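Local structure of hypothetical protein PA2201 (2FEF) at residues L8-A13 with Y104-A109; E44-L49 with S84-K89; D218-A223 with D271-A276; A223-S228 with A257-A262. The protein is of unknown function but is probably an all-helical immunity protein of the PoNi type, protecting the cell against a PoNe toxin. All coordinates share one frame; numbering follows the deposited sequence.

Interaction 1 of 4, residues L8-A13 with Y104-A109; sequences LDNRLA and YLETAA. With EDO (1,2-ethanediol), chain D.
Asn10 and Ala109 bring the two backbones close, their CA atoms 4.8 Å apart where the loop leading into helix 12-20 passes over one turn of helix 97-127. At that point Ala109 is the floor: its CB lies 3.5 Å from CA of Asn10, and a side chain this small lets the two backbones come close, with the methyl between them. One turn earlier, Glu106 reaches up from the helix. Its chain bends at chi2 (-58°), which curls the carboxylate back over the incoming loop, and OE1 takes the N-H of Arg11 at 2.7 Å, with an N-H...O angle of 155°. The bond comes in on the syn side of the carboxylate, somewhat out of its plane. OE2 is tied in by a water that donates both to it and to the carbonyl O of Asp9, so each carboxylate oxygen has a link to the other segment. Arg11 occupies the N-cap position of helix 12-20, and its side chain turns back instead of meeting the glutamate: NH1 donates to O of Leu8 at 3.0 Å and to O of Asn10 at 2.8 Å. Asn10 makes an Asx turn, OD1 accepting in its carbonyl plane from N of Leu12 at 2.9 Å; OD1 also bonds Tyr58 OH, while ND2 donates to an ethanediol that probably came from the crystallisation liquor. Asp113, further along helix 97-127, accepts the backbone N-H groups of Asp9 and Asn10. Helix 66-93 lies alongside through Trp76, and Trp19 of helix 12-20 packs against both Leu12 and Glu106.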
loop_
_atom_site.group_PDB
_atom_site.type_symbol
_atom_site.label_atom_id
_atom_site.label_comp_id
_atom_site.label_asym_id
_atom_site.label_seq_id
_atom_site.Cartn_x
_atom_site.Cartn_y
_atom_site.Cartn_z
ATOM N N LEU B 8 -16.095 -1.973 -19.925
ATOM C CA LEU B 8 -15.876 -1.746 -18.492
ATOM C C LEU B 8 -16.572 -0.468 -18.092
ATOM O O LEU B 8 -16.385 0.564 -18.737
ATOM C CB LEU B 8 -14.393 -1.663 -18.149
ATOM C CG LEU B 8 -13.542 -2.890 -18.542
ATOM C CD1 LEU B 8 -12.110 -2.554 -18.267
ATOM C CD2 LEU B 8 -13.955 -4.122 -17.757
ATOM N N ASP B 9 -17.378 -0.559 -17.046
ATOM C CA ASP B 9 -18.216 0.563 -16.642
ATOM C C ASP B 9 -17.635 1.529 -15.635
ATOM O O ASP B 9 -18.128 2.667 -15.524
ATOM C CB ASP B 9 -19.591 0.058 -16.189
ATOM C CG ASP B 9 -20.415 -0.473 -17.370
ATOM O OD1 ASP B 9 -20.136 -0.071 -18.509
ATOM O OD2 ASP B 9 -21.308 -1.312 -17.167
ATOM N N ASN B 10 -16.606 1.122 -14.892
ATOM C CA ASN B 10 -16.125 2.012 -13.820
ATOM C C ASN B 10 -15.490 3.285 -14.391
ATOM O O ASN B 10 -14.954 3.265 -15.499
ATOM C CB ASN B 10 -15.105 1.291 -12.941
ATOM C CG ASN B 10 -13.680 1.411 -13.482
ATOM O OD1 ASN B 10 -12.963 2.365 -13.183
ATOM N ND2 ASN B 10 -13.273 0.445 -14.243
ATOM N N ARG B 11 -15.557 4.375 -13.625
ATOM C CA ARG B 11 -14.815 5.595 -13.935
ATOM C C ARG B 11 -14.064 6.023 -12.676
ATOM O O ARG B 11 -14.250 7.126 -12.116
ATOM C CB ARG B 11 -15.758 6.694 -14.454
ATOM C CG ARG B 11 -16.471 6.370 -15.799
ATOM C CD ARG B 11 -15.492 6.084 -16.977
ATOM N NE ARG B 11 -16.207 5.777 -18.244
ATOM C CZ ARG B 11 -16.415 4.546 -18.723
ATOM N NH1 ARG B 11 -15.942 3.460 -18.077
ATOM N NH2 ARG B 11 -17.094 4.393 -19.864
ATOM N N LEU B 12 -13.215 5.117 -12.198
ATOM C CA LEU B 12 -12.594 5.277 -10.899
ATOM C C LEU B 12 -11.641 6.469 -10.866
ATOM O O LEU B 12 -11.588 7.197 -9.854
ATOM C CB LEU B 12 -11.848 3.979 -10.483
ATOM C CG LEU B 12 -11.018 3.979 -9.170
ATOM C CD1 LEU B 12 -11.821 4.322 -7.893
ATOM C CD2 LEU B 12 -10.258 2.647 -9.043
ATOM N N ALA B 13 -10.851 6.651 -11.922
ATOM C CA ALA B 13 -9.833 7.721 -11.890
ATOM C C ALA B 13 -10.498 9.101 -11.760
ATOM O O ALA B 13 -9.986 9.962 -11.044
ATOM C CB ALA B 13 -8.904 7.682 -13.089
ATOM N N TYR B 104 -21.222 4.563 -4.346
ATOM C CA TYR B 104 -21.901 3.317 -4.670
ATOM C C TYR B 104 -21.879 2.993 -6.177
ATOM O O TYR B 104 -21.671 1.840 -6.571
ATOM C CB TYR B 104 -23.364 3.344 -4.167
ATOM C CG TYR B 104 -24.074 2.055 -4.558
ATOM C CD1 TYR B 104 -23.883 0.860 -3.822
ATOM C CD2 TYR B 104 -24.856 2.003 -5.709
ATOM C CE1 TYR B 104 -24.483 -0.343 -4.241
ATOM C CE2 TYR B 104 -25.461 0.808 -6.131
ATOM C CZ TYR B 104 -25.294 -0.337 -5.389
ATOM O OH TYR B 104 -25.920 -1.472 -5.838
ATOM N N LEU B 105 -22.040 4.004 -7.017
ATOM C CA LEU B 105 -22.041 3.736 -8.467
ATOM C C LEU B 105 -20.724 3.115 -8.899
ATOM O O LEU B 105 -20.721 2.215 -9.747
ATOM C CB LEU B 105 -22.316 4.997 -9.283
ATOM C CG LEU B 105 -23.724 5.590 -9.165
ATOM C CD1 LEU B 105 -23.845 6.705 -10.179
ATOM C CD2 LEU B 105 -24.843 4.546 -9.359
ATOM N N GLU B 106 -19.621 3.572 -8.296
ATOM C CA GLU B 106 -18.292 3.033 -8.652
ATOM C C GLU B 106 -17.976 1.734 -7.964
ATOM O O GLU B 106 -17.267 0.874 -8.527
ATOM C CB GLU B 106 -17.189 4.052 -8.368
ATOM C CG GLU B 106 -17.304 5.313 -9.235
ATOM C CD GLU B 106 -17.269 4.958 -10.701
ATOM O OE1 GLU B 106 -16.505 4.034 -11.072
ATOM O OE2 GLU B 106 -17.990 5.592 -11.485
ATOM N N THR B 107 -18.481 1.582 -6.749
ATOM C CA THR B 107 -18.342 0.310 -6.034
ATOM C C THR B 107 -19.031 -0.796 -6.858
ATOM O O THR B 107 -18.424 -1.841 -7.164
ATOM C CB THR B 107 -18.985 0.376 -4.665
ATOM O OG1 THR B 107 -18.486 1.524 -3.954
ATOM C CG2 THR B 107 -18.740 -0.927 -3.880
ATOM N N ALA B 108 -20.282 -0.553 -7.235
ATOM C CA ALA B 108 -21.012 -1.482 -8.098
ATOM C C ALA B 108 -20.297 -1.720 -9.438
ATOM O O ALA B 108 -20.191 -2.874 -9.888
ATOM C CB ALA B 108 -22.443 -0.976 -8.319
ATOM N N ALA B 109 -19.787 -0.651 -10.065
ATOM C CA ALA B 109 -19.081 -0.785 -11.357
ATOM C C ALA B 109 -17.824 -1.615 -11.187
ATOM O O ALA B 109 -17.525 -2.436 -12.014
ATOM C CB ALA B 109 -18.707 0.568 -11.902
HETATM C C1 EDO D . -10.052 0.670 -16.679
HETATM O O1 EDO D . -11.407 1.017 -16.354
HETATM C C2 EDO D . -9.296 1.858 -17.278
HETATM O O2 EDO D . -10.140 2.511 -18.244
HETATM O O HOH W 1 -19.417 4.038 -13.564
#

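Interaction 2 of 4, residues E44-L49 with S84-K89; sequences ELIAAL and STLLLK
Leu86 pushes its two methyls into the surface of helix 35-54, between Leu45, Ile46 and Leu49, and this is the tight half of the contact. With CG anti to the backbone N (chi1 -163°), the side chain extends out across the interface: CD1 sits 3.7 Å from CB of Leu45 and 4.0 Å from CG1 of Ile46. The other branch, CD2, faces CD1 of Leu49 at 4.2 Å and also touches the end of Ile46. The segments run nearly antiparallel, 153° between their directions, and their axes come no closer than 10.0 Å, a spacing filled by these branched side chains. Trp19 of helix 12-20 packs on both Ile46 and Leu86, and Trp42 covers Leu86 as well, so this side is buried.

The other half is less enclosed. Here Leu45 lies across Thr85 and Lys89 at about a right angle to each, its CD1 meeting CG2 of Thr85 at 3.9 Å and CG of Lys89 at 3.7 Å. Only the aliphatic part of the lysine takes part; the chain then bends at chi2 and carries NZ off to a salt bridge with Asp41. Thr85 likewise turns its methyl to the leucine, while OG1 has the carbonyl O of Tyr251 as its main partner, with that of Glu81 also within hydrogen-bonding distance of the one proton. On the outer side of helix 35-54, Glu44 forms a salt bridge with Arg43 of a second subunit. Since no hydrogen bond spans the two segments, their direct adhesion is apolar, and the polar groups beside it are paired with residues elsewhere.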
loop_
_atom_site.group_PDB
_atom_site.type_symbol
_atom_site.label_atom_id
_atom_site.label_comp_id
_atom_site.label_asym_id
_atom_site.label_seq_id
_atom_site.Cartn_x
_atom_site.Cartn_y
_atom_site.Cartn_z
ATOM N N GLU B 44 -6.106 5.916 3.828
ATOM C CA GLU B 44 -5.575 4.594 3.422
ATOM C C GLU B 44 -6.344 3.952 2.279
ATOM O O GLU B 44 -5.744 3.388 1.350
ATOM C CB GLU B 44 -5.544 3.616 4.607
ATOM C CG GLU B 44 -4.483 3.930 5.645
ATOM C CD GLU B 44 -4.691 3.112 6.941
ATOM O OE1 GLU B 44 -5.706 2.363 7.060
ATOM O OE2 GLU B 44 -3.880 3.266 7.848
ATOM N N LEU B 45 -7.666 3.997 2.346
ATOM C CA LEU B 45 -8.508 3.367 1.299
ATOM C C LEU B 45 -8.404 4.143 0.004
ATOM O O LEU B 45 -8.314 3.568 -1.084
ATOM C CB LEU B 45 -9.981 3.300 1.755
ATOM C CG LEU B 45 -10.226 2.220 2.829
ATOM C CD1 LEU B 45 -11.514 2.580 3.590
ATOM C CD2 LEU B 45 -10.320 0.845 2.159
ATOM N N ILE B 46 -8.407 5.460 0.120
ATOM C CA ILE B 46 -8.254 6.312 -1.063
ATOM C C ILE B 46 -6.864 6.063 -1.718
ATOM O O ILE B 46 -6.767 5.953 -2.950
ATOM C CB ILE B 46 -8.409 7.774 -0.669
ATOM C CG1 ILE B 46 -9.881 8.082 -0.282
ATOM C CG2 ILE B 46 -7.938 8.702 -1.820
ATOM C CD1 ILE B 46 -10.837 8.271 -1.480
ATOM N N ALA B 47 -5.812 6.011 -0.901
ATOM C CA ALA B 47 -4.442 5.708 -1.398
ATOM C C ALA B 47 -4.364 4.335 -2.077
ATOM O O ALA B 47 -3.713 4.196 -3.110
ATOM C CB ALA B 47 -3.389 5.816 -0.272
ATOM N N ALA B 48 -5.038 3.337 -1.520
ATOM C CA ALA B 48 -5.073 1.982 -2.118
ATOM C C ALA B 48 -5.763 2.007 -3.503
ATOM O O ALA B 48 -5.314 1.401 -4.469
ATOM C CB ALA B 48 -5.811 1.013 -1.166
ATOM N N LEU B 49 -6.886 2.690 -3.581
ATOM C CA LEU B 49 -7.631 2.795 -4.835
ATOM C C LEU B 49 -6.891 3.682 -5.806
ATOM O O LEU B 49 -6.918 3.435 -7.004
ATOM C CB LEU B 49 -9.049 3.354 -4.575
ATOM C CG LEU B 49 -10.000 2.391 -3.856
ATOM C CD1 LEU B 49 -11.155 3.128 -3.231
ATOM C CD2 LEU B 49 -10.527 1.357 -4.828
ATOM N N SER B 84 -15.984 -1.110 -1.615
ATOM C CA SER B 84 -17.035 -1.431 -0.613
ATOM C C SER B 84 -16.698 -0.894 0.809
ATOM O O SER B 84 -17.581 -0.425 1.509
ATOM C CB SER B 84 -17.278 -2.952 -0.556
ATOM O OG SER B 84 -18.048 -3.355 -1.690
ATOM N N THR B 85 -15.436 -1.023 1.226
ATOM C CA THR B 85 -15.002 -0.517 2.545
ATOM C C THR B 85 -15.060 0.990 2.548
ATOM O O THR B 85 -15.533 1.583 3.496
ATOM C CB THR B 85 -13.620 -1.070 2.951
ATOM O OG1 THR B 85 -13.620 -2.490 2.747
ATOM C CG2 THR B 85 -13.335 -0.766 4.401
ATOM N N LEU B 86 -14.659 1.619 1.454
ATOM C CA LEU B 86 -14.796 3.077 1.355
ATOM C C LEU B 86 -16.246 3.486 1.564
ATOM O O LEU B 86 -16.534 4.438 2.303
ATOM C CB LEU B 86 -14.297 3.573 -0.020
ATOM C CG LEU B 86 -14.035 5.088 -0.034
ATOM C CD1 LEU B 86 -12.752 5.479 0.681
ATOM C CD2 LEU B 86 -14.011 5.616 -1.493
ATOM N N LEU B 87 -17.169 2.769 0.907
ATOM C CA LEU B 87 -18.603 3.092 1.052
ATOM C C LEU B 87 -19.020 2.980 2.525
ATOM O O LEU B 87 -19.639 3.883 3.074
ATOM C CB LEU B 87 -19.456 2.168 0.153
ATOM C CG LEU B 87 -20.985 2.407 0.256
ATOM C CD1 LEU B 87 -21.341 3.823 0.006
ATOM C CD2 LEU B 87 -21.669 1.493 -0.756
ATOM N N LEU B 88 -18.651 1.879 3.159
ATOM C CA LEU B 88 -18.936 1.684 4.572
ATOM C C LEU B 88 -18.391 2.822 5.442
ATOM O O LEU B 88 -19.112 3.376 6.268
ATOM C CB LEU B 88 -18.405 0.302 5.023
ATOM C CG LEU B 88 -18.643 0.025 6.511
ATOM C CD1 LEU B 88 -20.154 -0.035 6.844
ATOM C CD2 LEU B 88 -17.911 -1.237 6.911
ATOM N N LYS B 89 -17.122 3.182 5.266
ATOM C CA LYS B 89 -16.566 4.294 6.026
ATOM C C LYS B 89 -17.347 5.599 5.800
ATOM O O LYS B 89 -17.540 6.405 6.723
ATOM C CB LYS B 89 -15.109 4.478 5.612
ATOM C CG LYS B 89 -14.252 3.288 6.040
ATOM C CD LYS B 89 -13.992 3.319 7.555
ATOM C CE LYS B 89 -13.502 1.955 8.014
ATOM N NZ LYS B 89 -13.347 1.990 9.506
#

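Interaction 3 of 4, residues D218-A223 with D271-A276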
loop_
_atom_site.group_PDB
_atom_site.type_symbol
_atom_site.label_atom_id
_atom_site.label_comp_id
_atom_site.label_asym_id
_atom_site.label_seq_id
_atom_site.Cartn_x
_atom_site.Cartn_y
_atom_site.Cartn_z
ATOM N N ASP B 218 -46.472 -3.927 9.025
ATOM C CA ASP B 218 -45.946 -3.585 10.332
ATOM C C ASP B 218 -44.436 -3.774 10.354
ATOM O O ASP B 218 -43.917 -4.872 10.114
ATOM C CB ASP B 218 -46.627 -4.384 11.455
ATOM C CG ASP B 218 -46.675 -3.615 12.765
ATOM O OD1 ASP B 218 -45.783 -2.750 12.997
ATOM O OD2 ASP B 218 -47.616 -3.858 13.565
ATOM N N ALA B 219 -43.743 -2.677 10.625
ATOM C CA ALA B 219 -42.297 -2.700 10.813
ATOM C C ALA B 219 -41.959 -3.402 12.137
ATOM O O ALA B 219 -40.844 -3.853 12.319
ATOM C CB ALA B 219 -41.779 -1.278 10.814
ATOM N N GLN B 220 -42.942 -3.503 13.049
ATOM C CA GLN B 220 -42.741 -4.147 14.361
ATOM C C GLN B 220 -42.177 -5.579 14.241
ATOM O O GLN B 220 -41.508 -6.082 15.154
ATOM C CB GLN B 220 -44.040 -4.144 15.187
ATOM C CG GLN B 220 -43.912 -4.866 16.542
ATOM C CD GLN B 220 -42.865 -4.235 17.470
ATOM O OE1 GLN B 220 -42.680 -3.012 17.490
ATOM N NE2 GLN B 220 -42.179 -5.079 18.246
ATOM N N ALA B 221 -42.441 -6.211 13.101
ATOM C CA ALA B 221 -41.978 -7.539 12.799
ATOM C C ALA B 221 -40.443 -7.641 12.822
ATOM O O ALA B 221 -39.899 -8.732 13.017
ATOM C CB ALA B 221 -42.529 -7.979 11.414
ATOM N N LEU B 222 -39.759 -6.505 12.651
ATOM C CA LEU B 222 -38.294 -6.470 12.587
ATOM C C LEU B 222 -37.648 -5.814 13.799
ATOM O O LEU B 222 -36.416 -5.790 13.913
ATOM C CB LEU B 222 -37.836 -5.786 11.294
ATOM C CG LEU B 222 -38.119 -6.626 10.040
ATOM C CD1 LEU B 222 -37.794 -5.860 8.734
ATOM C CD2 LEU B 222 -37.369 -7.984 10.037
ATOM N N ALA B 223 -38.472 -5.292 14.709
ATOM C CA ALA B 223 -37.918 -4.648 15.897
ATOM C C ALA B 223 -37.136 -5.623 16.823
ATOM O O ALA B 223 -36.019 -5.300 17.230
ATOM C CB ALA B 223 -38.984 -3.827 16.657
ATOM N N ASP B 271 -41.889 3.122 9.503
ATOM C CA ASP B 271 -40.743 2.474 10.134
ATOM C C ASP B 271 -40.383 3.140 11.450
ATOM O O ASP B 271 -39.304 2.935 11.965
ATOM C CB ASP B 271 -39.534 2.442 9.183
ATOM C CG ASP B 271 -39.003 3.830 8.865
ATOM O OD1 ASP B 271 -39.569 4.837 9.403
ATOM O OD2 ASP B 271 -37.995 3.909 8.148
ATOM N N GLY B 272 -41.308 3.929 12.014
ATOM C CA GLY B 272 -40.987 4.696 13.206
ATOM C C GLY B 272 -40.405 3.876 14.356
ATOM O O GLY B 272 -39.441 4.297 15.004
ATOM N N VAL B 273 -40.975 2.710 14.619
ATOM C CA VAL B 273 -40.481 1.851 15.699
ATOM C C VAL B 273 -38.993 1.475 15.500
ATOM O O VAL B 273 -38.221 1.371 16.471
ATOM C CB VAL B 273 -41.382 0.595 15.900
ATOM C CG1 VAL B 273 -41.325 -0.376 14.725
ATOM C CG2 VAL B 273 -41.073 -0.092 17.239
ATOM N N LEU B 274 -38.582 1.369 14.243
ATOM C CA LEU B 274 -37.211 0.950 13.963
ATOM C C LEU B 274 -36.179 2.082 14.075
ATOM O O LEU B 274 -34.976 1.835 14.231
ATOM C CB LEU B 274 -37.146 0.296 12.585
ATOM C CG LEU B 274 -38.177 -0.805 12.319
ATOM C CD1 LEU B 274 -37.971 -1.278 10.910
ATOM C CD2 LEU B 274 -38.050 -1.955 13.334
ATOM N N ARG B 275 -36.642 3.326 13.992
ATOM C CA ARG B 275 -35.727 4.482 14.038
ATOM C C ARG B 275 -35.086 4.693 15.403
ATOM O O ARG B 275 -34.080 5.408 15.521
ATOM C CB ARG B 275 -36.458 5.753 13.579
ATOM C CG ARG B 275 -36.839 5.601 12.138
ATOM C CD ARG B 275 -36.965 6.889 11.417
ATOM N NE ARG B 275 -37.247 6.586 10.029
ATOM C CZ ARG B 275 -36.921 7.355 9.002
ATOM N NH1 ARG B 275 -36.275 8.497 9.202
ATOM N NH2 ARG B 275 -37.219 6.946 7.762
ATOM N N ALA B 276 -35.665 4.093 16.434
ATOM C CA ALA B 276 -35.047 4.081 17.767
ATOM C C ALA B 276 -33.698 3.377 17.741
ATOM O O ALA B 276 -32.850 3.639 18.611
ATOM C CB ALA B 276 -35.972 3.417 18.766
#
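Within the all-helical C-terminal part, which resembles PoNi immunity proteins, a loop packs on a short helix where Ala219 meets Val273 and Leu274: the loop enters helix 223-234, and the helix is the weakly bonded 272-275. Ala219 is central. Its CB points at the other segment and touches CD1 of Leu274 at 3.8 Å and CG1 of Val273 at 4.0 Å, while CA of Asp271 lies straight ahead of the methyl, 4.0 Å from CB of Ala219. Leu274 brings its other methyl further along the loop, CD2 resting 3.5 Å from O of Ala219 and 3.9 Å from CB of Ala223, so this one branched end spans a full turn of the loop. Leu222 reaches the same methyl with its CB and otherwise packs inward on Trp269 and Phe210.

The loop is shaped at its start by an Asx turn, in which Asp218 OD1 accepts the N-H of Gln220 at 2.9 Å, from well above the carboxylate plane. On the other segment, Arg275 grips Asp271 side-on with NE and NH2, one nitrogen to each oxygen; NE to OD1 measures 3.0 Å, and OD2 is met by NH2 on its syn lone pair. Tyr280 OH also bonds to OD2 of Asp271. A second salt bridge, from Arg275 to Asp286, ties the segment to helix 282-292; neither crosses to the loop. On the exposed side Gln220 folds back at chi2 (61°) and lies across Val273 at about a right angle, with its OE1 3.3 Å from CG2 of the valine.

Interaction 4 of 4, residues A223-S228 with A257-A262; sequences APYLQS and AMEVSA
Tyr225 sends its side chain from helix 223-234 towards helix 258-267, CG anti to the backbone N (chi1 180°), and the atoms beyond CB meet two residues in turn. CD2 reaches CG2 of Val260 at 3.6 Å, the two side chains lying alongside and pointing opposite ways. CE2 lies next to that same methyl and close to the carboxylate of Glu259, whose OE2 is in the plane of the ring at its edge. At the tip, OH donates to Glu259 OE2 at 2.6 Å, with ring and carboxylate planes nearly perpendicular. The bond comes in on the anti side, tilted 31° out of the carboxylate plane, and Tyr230 OH bonds the same oxygen. Glu259 OE1 meanwhile accepts from N of Val260 at 3.0 Å, so both oxygens of this buried carboxylate are engaged. Within the all-helical C-terminal part, segments 223-228 and 258-262 run nearly antiparallel, 157° between their directions, with axes 11.0 Å apart at closest. Beside the tyrosine, Leu226 crosses Val260, its CD1 4.1 Å from CG1 of the valine. Ala257, at the N-cap position, has its carbonyl O taken by both N and OG of Ser261, the hydroxyl at 2.8 Å.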
loop_
_atom_site.group_PDB
_atom_site.type_symbol
_atom_site.label_atom_id
_atom_site.label_comp_id
_atom_site.label_asym_id
_atom_site.label_seq_id
_atom_site.Cartn_x
_atom_site.Cartn_y
_atom_site.Cartn_z
ATOM N N ALA B 223 -38.472 -5.292 14.709
ATOM C CA ALA B 223 -37.918 -4.648 15.897
ATOM C C ALA B 223 -37.136 -5.623 16.823
ATOM O O ALA B 223 -36.019 -5.300 17.230
ATOM C CB ALA B 223 -38.984 -3.827 16.657
ATOM N N PRO B 224 -37.694 -6.819 17.139
ATOM C CA PRO B 224 -36.905 -7.809 17.896
ATOM C C PRO B 224 -35.594 -8.221 17.206
ATOM O O PRO B 224 -34.578 -8.388 17.887
ATOM C CB PRO B 224 -37.868 -9.003 18.019
ATOM C CG PRO B 224 -39.239 -8.343 18.050
ATOM C CD PRO B 224 -39.076 -7.304 16.939
ATOM N N TYR B 225 -35.619 -8.342 15.884
ATOM C CA TYR B 225 -34.416 -8.611 15.088
ATOM C C TYR B 225 -33.335 -7.544 15.277
ATOM O O TYR B 225 -32.169 -7.886 15.515
ATOM C CB TYR B 225 -34.771 -8.790 13.600
ATOM C CG TYR B 225 -33.570 -9.070 12.701
ATOM C CD1 TYR B 225 -33.062 -10.353 12.576
ATOM C CD2 TYR B 225 -32.955 -8.023 11.958
ATOM C CE1 TYR B 225 -31.963 -10.608 11.732
ATOM C CE2 TYR B 225 -31.865 -8.270 11.110
ATOM C CZ TYR B 225 -31.378 -9.572 11.006
ATOM O OH TYR B 225 -30.281 -9.819 10.182
ATOM N N LEU B 226 -33.709 -6.261 15.172
ATOM C CA LEU B 226 -32.752 -5.182 15.411
ATOM C C LEU B 226 -32.199 -5.182 16.839
ATOM O O LEU B 226 -31.018 -4.895 17.041
ATOM C CB LEU B 226 -33.377 -3.800 15.138
ATOM C CG LEU B 226 -33.480 -3.322 13.698
ATOM C CD1 LEU B 226 -34.126 -1.958 13.627
ATOM C CD2 LEU B 226 -32.069 -3.285 13.069
ATOM N N GLN B 227 -33.051 -5.443 17.831
ATOM C CA GLN B 227 -32.606 -5.462 19.226
ATOM C C GLN B 227 -31.632 -6.598 19.495
ATOM O O GLN B 227 -30.582 -6.382 20.099
ATOM C CB GLN B 227 -33.795 -5.562 20.200
ATOM C CG GLN B 227 -33.404 -5.624 21.730
ATOM C CD GLN B 227 -32.633 -4.401 22.210
ATOM O OE1 GLN B 227 -32.659 -3.349 21.569
ATOM N NE2 GLN B 227 -31.925 -4.540 23.337
ATOM N N SER B 228 -31.987 -7.805 19.048
ATOM C CA SER B 228 -31.215 -8.985 19.381
ATOM C C SER B 228 -29.998 -9.179 18.479
ATOM O O SER B 228 -28.925 -9.541 18.973
ATOM C CB SER B 228 -32.108 -10.226 19.382
ATOM O OG SER B 228 -32.322 -10.715 18.071
ATOM N N ALA B 257 -27.645 -2.223 10.156
ATOM C CA ALA B 257 -28.728 -3.089 9.718
ATOM C C ALA B 257 -29.213 -2.653 8.350
ATOM O O ALA B 257 -30.323 -2.147 8.206
ATOM C CB ALA B 257 -29.909 -3.033 10.742
HETATM N N MSE B 258 -28.387 -2.901 7.339
HETATM C CA MSE B 258 -28.651 -2.503 5.944
HETATM C C MSE B 258 -29.822 -3.254 5.386
HETATM O O MSE B 258 -30.566 -2.715 4.570
HETATM C CB MSE B 258 -27.442 -2.944 5.097
HETATM C CG MSE B 258 -26.290 -2.134 5.410
HETATM SE SE MSE B 258 -24.838 -2.719 4.214
HETATM C CE MSE B 258 -23.639 -1.382 4.903
ATOM N N GLU B 259 -29.973 -4.511 5.812
ATOM C CA GLU B 259 -31.077 -5.333 5.341
ATOM C C GLU B 259 -32.444 -4.784 5.818
ATOM O O GLU B 259 -33.355 -4.624 5.011
ATOM C CB GLU B 259 -30.892 -6.821 5.682
ATOM C CG GLU B 259 -31.135 -7.342 7.128
ATOM C CD GLU B 259 -30.169 -6.831 8.170
ATOM O OE1 GLU B 259 -30.074 -5.592 8.330
ATOM O OE2 GLU B 259 -29.581 -7.639 8.922
ATOM N N VAL B 260 -32.554 -4.502 7.106
ATOM C CA VAL B 260 -33.808 -3.944 7.683
ATOM C C VAL B 260 -34.123 -2.577 7.046
ATOM O O VAL B 260 -35.274 -2.290 6.675
ATOM C CB VAL B 260 -33.728 -3.817 9.225
ATOM C CG1 VAL B 260 -35.063 -3.294 9.831
ATOM C CG2 VAL B 260 -33.370 -5.147 9.854
ATOM N N SER B 261 -33.105 -1.731 6.940
ATOM C CA SER B 261 -33.307 -0.407 6.334
ATOM C C SER B 261 -33.770 -0.535 4.875
ATOM O O SER B 261 -34.731 0.141 4.480
ATOM C CB SER B 261 -32.042 0.458 6.460
ATOM O OG SER B 261 -31.533 0.373 7.807
ATOM N N ALA B 262 -33.133 -1.425 4.092
ATOM C CA ALA B 262 -33.539 -1.609 2.687
ATOM C C ALA B 262 -34.948 -2.194 2.600
ATOM O O ALA B 262 -35.745 -1.812 1.741
ATOM C CB ALA B 262 -32.514 -2.467 1.937
#

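How the interactions relate
From the N terminus, interaction 1 closes the first long loop, tying the entry to helix 12-20 to helix 97-127. Interaction 2 nests inside it, joining helices 35-54 and 66-93, and the two meet where Thr107 packs on Ser84 and Tyr104 on Leu87. Both belong to the N-terminal part. Further on, 218-223 with 271-276 closes a second loop with interaction 4 nested inside; these share Ala223, and Leu274 packs on Val260 and Leu226. The pairs follow in series. Interactions 1 and 3 lie on opposite sides of the chain's centre, their own centres about 34 Å apart, whereas interactions 2 and 4 touch where Leu88 CD1 meets Met258 CE at 4.2 Å.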